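Local coordinates for PAC2 family protein (PDB 2WAM) that is of unknown function but belongs to the PAC2 family, and represents a duplicated gene family of actinobacteria, at residues A184-R189 and R304-F309; T192-S197 and T238-H243. All coordinates share one frame; numbering follows the deposited sequence.

Contact 1 of 2, residues A184-R189 and R304-F309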
# COMPACT_ATOMS: atom_id res chain seq x y z
N ALA A 184 3.91 3.73 48.83
CA ALA A 184 3.51 3.94 50.21
C ALA A 184 4.15 5.22 50.75
O ALA A 184 5.19 5.17 51.41
CB ALA A 184 3.90 2.75 51.04
N VAL A 185 3.53 6.37 50.46
CA VAL A 185 4.00 7.68 50.93
C VAL A 185 2.79 8.56 51.24
O VAL A 185 1.74 8.40 50.64
CB VAL A 185 4.88 8.41 49.87
CG1 VAL A 185 6.27 7.79 49.79
CG2 VAL A 185 4.21 8.43 48.50
N PRO A 186 2.94 9.49 52.18
CA PRO A 186 1.81 10.35 52.56
C PRO A 186 1.71 11.56 51.65
O PRO A 186 2.73 12.04 51.15
CB PRO A 186 2.19 10.83 53.97
CG PRO A 186 3.61 10.34 54.22
CD PRO A 186 4.16 9.84 52.93
N HIS A 187 0.50 12.06 51.44
CA HIS A 187 0.34 13.29 50.67
C HIS A 187 0.86 14.49 51.47
O HIS A 187 0.87 15.61 50.97
CB HIS A 187 -1.13 13.50 50.31
CG HIS A 187 -1.99 13.92 51.46
ND1 HIS A 187 -2.61 13.01 52.29
CD2 HIS A 187 -2.32 15.14 51.93
CE1 HIS A 187 -3.28 13.66 53.22
NE2 HIS A 187 -3.13 14.96 53.02
N THR A 188 1.28 14.23 52.71
CA THR A 188 1.68 15.29 53.64
C THR A 188 3.18 15.47 53.73
O THR A 188 3.68 16.19 54.59
CB THR A 188 1.17 15.02 55.06
OG1 THR A 188 1.46 13.66 55.41
CG2 THR A 188 -0.34 15.26 55.15
N ARG A 189 3.91 14.80 52.85
CA ARG A 189 5.35 14.93 52.80
C ARG A 189 5.81 15.27 51.39
O ARG A 189 5.11 14.98 50.43
CB ARG A 189 6.00 13.65 53.27
CG ARG A 189 5.67 13.30 54.70
CD ARG A 189 6.25 14.31 55.67
NE ARG A 189 6.13 13.82 57.04
CZ ARG A 189 5.14 14.13 57.87
NH1 ARG A 189 4.16 14.93 57.48
NH2 ARG A 189 5.13 13.63 59.09
N ARG A 304 5.23 8.34 59.40
CA ARG A 304 6.27 7.75 60.23
C ARG A 304 7.32 7.04 59.37
O ARG A 304 8.50 7.37 59.46
CB ARG A 304 5.66 6.82 61.29
CG ARG A 304 5.13 7.58 62.51
CD ARG A 304 4.49 6.67 63.55
NE ARG A 304 3.03 6.71 63.53
CZ ARG A 304 2.25 5.63 63.44
NH1 ARG A 304 2.79 4.41 63.37
NH2 ARG A 304 0.93 5.76 63.44
N GLN A 305 6.88 6.09 58.55
CA GLN A 305 7.80 5.38 57.66
C GLN A 305 8.64 6.33 56.81
O GLN A 305 9.84 6.13 56.64
CB GLN A 305 7.02 4.46 56.72
CG GLN A 305 6.27 3.33 57.40
CD GLN A 305 5.59 2.41 56.40
OE1 GLN A 305 4.95 2.86 55.44
NE2 GLN A 305 5.72 1.10 56.62
N TYR A 306 7.98 7.36 56.28
CA TYR A 306 8.63 8.29 55.37
C TYR A 306 9.73 9.09 56.06
O TYR A 306 10.83 9.22 55.53
CB TYR A 306 7.59 9.23 54.74
CG TYR A 306 8.15 10.26 53.79
CD1 TYR A 306 8.36 9.97 52.45
CD2 TYR A 306 8.47 11.54 54.23
CE1 TYR A 306 8.87 10.93 51.57
CE2 TYR A 306 8.98 12.50 53.37
CZ TYR A 306 9.18 12.19 52.04
OH TYR A 306 9.69 13.15 51.18
N ASP A 307 9.43 9.63 57.24
CA ASP A 307 10.43 10.37 58.01
C ASP A 307 11.63 9.48 58.35
O ASP A 307 12.78 9.91 58.29
CB ASP A 307 9.81 10.98 59.27
CG ASP A 307 8.75 12.01 58.95
OD1 ASP A 307 8.96 12.80 58.01
OD2 ASP A 307 7.71 12.04 59.64
N ALA A 308 11.34 8.22 58.67
CA ALA A 308 12.36 7.22 58.99
C ALA A 308 13.24 6.85 57.79
O ALA A 308 14.45 6.68 57.94
CB ALA A 308 11.72 5.98 59.58
N PHE A 309 12.64 6.71 56.62
CA PHE A 309 13.41 6.46 55.40
C PHE A 309 14.28 7.66 55.05
O PHE A 309 15.41 7.51 54.58
CB PHE A 309 12.50 6.11 54.22
CG PHE A 309 13.23 5.94 52.92
CD1 PHE A 309 13.87 4.74 52.63
CD2 PHE A 309 13.29 6.97 51.99
CE1 PHE A 309 14.56 4.58 51.43
CE2 PHE A 309 13.97 6.81 50.80
CZ PHE A 309 14.61 5.61 50.52

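Contact 2 of 2, residues T192-S197 and T238-H243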
# COMPACT_ATOMS: atom_id res chain seq x y z
N THR A 192 8.38 12.84 46.12
CA THR A 192 9.65 12.27 45.68
C THR A 192 9.50 11.72 44.28
O THR A 192 8.39 11.67 43.74
CB THR A 192 10.17 11.18 46.64
OG1 THR A 192 9.13 10.23 46.91
CG2 THR A 192 10.61 11.80 47.96
N MET A 193 10.61 11.28 43.71
CA MET A 193 10.65 11.03 42.29
C MET A 193 11.84 10.15 41.95
O MET A 193 12.92 10.33 42.51
CB MET A 193 10.79 12.37 41.60
CG MET A 193 10.63 12.37 40.12
SD MET A 193 10.45 14.08 39.62
CE MET A 193 8.70 14.31 39.92
N THR A 194 11.66 9.18 41.05
CA THR A 194 12.81 8.40 40.60
C THR A 194 13.26 8.77 39.17
O THR A 194 12.54 8.58 38.20
CB THR A 194 12.64 6.86 40.78
OG1 THR A 194 11.88 6.30 39.71
CG2 THR A 194 11.97 6.55 42.09
N ALA A 195 14.47 9.31 39.09
CA ALA A 195 15.04 9.81 37.86
C ALA A 195 15.80 8.72 37.13
O ALA A 195 16.41 7.86 37.75
CB ALA A 195 15.97 10.97 38.17
N HIS A 196 15.75 8.76 35.80
CA HIS A 196 16.61 7.91 34.97
C HIS A 196 17.16 8.70 33.78
O HIS A 196 16.53 9.64 33.29
CB HIS A 196 15.90 6.61 34.53
CG HIS A 196 14.44 6.77 34.28
ND1 HIS A 196 13.89 6.68 33.02
CD2 HIS A 196 13.40 6.98 35.13
CE1 HIS A 196 12.58 6.84 33.10
NE2 HIS A 196 12.26 7.03 34.37
N SER A 197 18.35 8.32 33.33
CA SER A 197 18.97 9.01 32.22
C SER A 197 20.13 8.20 31.70
O SER A 197 20.64 7.34 32.41
CB SER A 197 19.45 10.39 32.65
OG SER A 197 20.18 11.02 31.62
N THR A 238 9.86 9.62 37.11
CA THR A 238 8.72 8.88 37.57
C THR A 238 8.36 9.38 38.95
O THR A 238 9.07 9.15 39.92
CB THR A 238 9.03 7.39 37.61
OG1 THR A 238 9.46 6.97 36.31
CG2 THR A 238 7.80 6.61 38.02
N VAL A 239 7.25 10.10 39.03
CA VAL A 239 6.83 10.75 40.26
C VAL A 239 6.08 9.77 41.17
O VAL A 239 5.39 8.86 40.68
CB VAL A 239 6.02 12.05 39.96
CG1 VAL A 239 4.80 11.77 39.06
CG2 VAL A 239 5.61 12.75 41.24
N HIS A 240 6.23 9.93 42.49
CA HIS A 240 5.58 9.03 43.44
C HIS A 240 4.27 9.59 43.97
O HIS A 240 4.23 10.67 44.55
CB HIS A 240 6.52 8.70 44.59
CG HIS A 240 7.79 8.03 44.17
ND1 HIS A 240 9.03 8.41 44.62
CD2 HIS A 240 8.00 7.00 43.31
CE1 HIS A 240 9.95 7.64 44.07
NE2 HIS A 240 9.35 6.78 43.27
N VAL A 241 3.19 8.84 43.77
CA VAL A 241 1.87 9.24 44.23
C VAL A 241 1.40 8.34 45.37
O VAL A 241 1.50 7.11 45.27
CB VAL A 241 0.81 9.16 43.09
CG1 VAL A 241 -0.55 9.62 43.59
CG2 VAL A 241 1.25 9.97 41.89
N PRO A 242 0.91 8.94 46.46
CA PRO A 242 0.35 8.15 47.56
C PRO A 242 -0.64 7.12 47.01
O PRO A 242 -1.52 7.51 46.24
CB PRO A 242 -0.38 9.20 48.40
CG PRO A 242 0.37 10.45 48.16
CD PRO A 242 0.85 10.39 46.73
N HIS A 243 -0.50 5.84 47.37
CA HIS A 243 -1.34 4.81 46.75
C HIS A 243 -2.83 5.05 46.99
O HIS A 243 -3.66 4.61 46.20
CB HIS A 243 -0.92 3.39 47.15
CG HIS A 243 -1.00 3.12 48.62
ND1 HIS A 243 0.11 2.93 49.40
CD2 HIS A 243 -2.07 3.02 49.45
CE1 HIS A 243 -0.26 2.72 50.65
NE2 HIS A 243 -1.57 2.77 50.71

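Contact 1 of 2, residues A184-R189 and R304-F309
Val185 and Tyr306 bring the two backbones closest, with their CA atoms 6.4 Å apart. The 184-189 segment has no regular secondary structure apart from a type I beta turn running from Pro186 to Arg189, whereas 304-309 is helical throughout. The turn puts Pro186 and Arg189 on the helix side, and both direct their CB atoms toward it. Tyr306 is the apolar centre of the contact. Its CG lies anti to the backbone N (chi1 179°), which carries the ring from the helix into the loop. Arg189 CB lies 3.6 Å from the centroid of the Tyr306 ring, over one face, a CH-pi contact. Val185 CG1 reaches Tyr306 CD1 at 4.0 Å, and Pro186 packs nearer the helix backbone, its CD 3.9 Å from Tyr306 CB. Beyond the ring, the Arg189 chain bends at chi2, and its guanidinium grips Asp307 side-on. Arg189 NH2 donates to the syn lone pair of Asp307 OD2 at 3.1 Å, and the bond is nearly straight (165°). Arg189 NE reaches Asp307 OD1 at 3.2 Å, from a position tilted out of the carboxylate plane. Two nitrogens each bond a different carboxylate oxygen, which makes the salt bridge bidentate, and the two planes are only 20° apart. NH1 of Arg189 donates to Thr188 O, which probably helps to fix the guanidinium's rotation. The loop joins strand 174-183 to strand 193-197 and rests against two helices: Pro186 touches Leu302 and Glu303 of helix 293-315, while His187 faces helix 272-289, where its NE2 hydrogen-bonds Asp286.

Contact 2 of 2, residues T192-S197 and T238-H243
Where strand 193-197 runs antiparallel to strand 238-242, the His240 ring meets Thr192 at its edge: His240 ND1 and Thr192 OG1 are 2.9 Å apart in a hydrogen bond whose donor may be either atom, and Thr192 CB also lies in the ring plane. Over one face, near the rim, is the carbonyl oxygen of Thr238. The His196 ring likewise takes its partner at an edge, NE2 making a weak hydrogen bond to Thr238 OG1, while His196 ND1 is hydrogen-bonded to Glu224 OE2, its stronger polar partner. The strand axes are 4.7 Å apart and their directions 166° from each other. Thr194 and Thr238 form a hydrogen-bonded pair: Thr194 N donates to Thr238 O at 2.8 Å and Thr238 N to Thr194 O at 3.1 Å. Their side chains lie side by side on one face of the sheet. His240 N donates a further backbone hydrogen bond to Thr192 O, just before the strand begins. Met193 and Val239 are the non-hydrogen-bonded pair, on the other face, where both touch Leu257 of helix 251-265. Strand 193-197 is outermost within the chain in a mixed sheet, and strand 234-242 separates it from strand 174-183. Past this edge, Ser197 makes backbone hydrogen bonds to the second subunit, and His196 packs on His122 of that subunit. With CG anti to the backbone N (chi1 -170°), Met193 bends at chi3 (-83°) to bring CE within 3.5 Å of Val239 CB.

Overall arrangement
Followed from the N terminus, the chain leaves strand 174-183 and enters 184-189, the first half of contact 1, then soon forms edge strand 193-197. It passes through helix 219-229 and returns along strand 234-242, where contact 2 closes a loop with 40 residues between its segments. Helices 251-265 and 272-289 follow before helix 293-315 completes contact 1, spanning 114 residues. The smaller loop therefore lies wholly within the larger, and the two do not cross. Contact 2 pairs edge strand 193-197 with its neighbour, strand 234-242; contact 1 joins the loop that follows strand 174-183 to helix 293-315. Their centres are 14 Å apart, and they touch directly, Tyr306 OH lying 3.6 Å from Thr192 CG2.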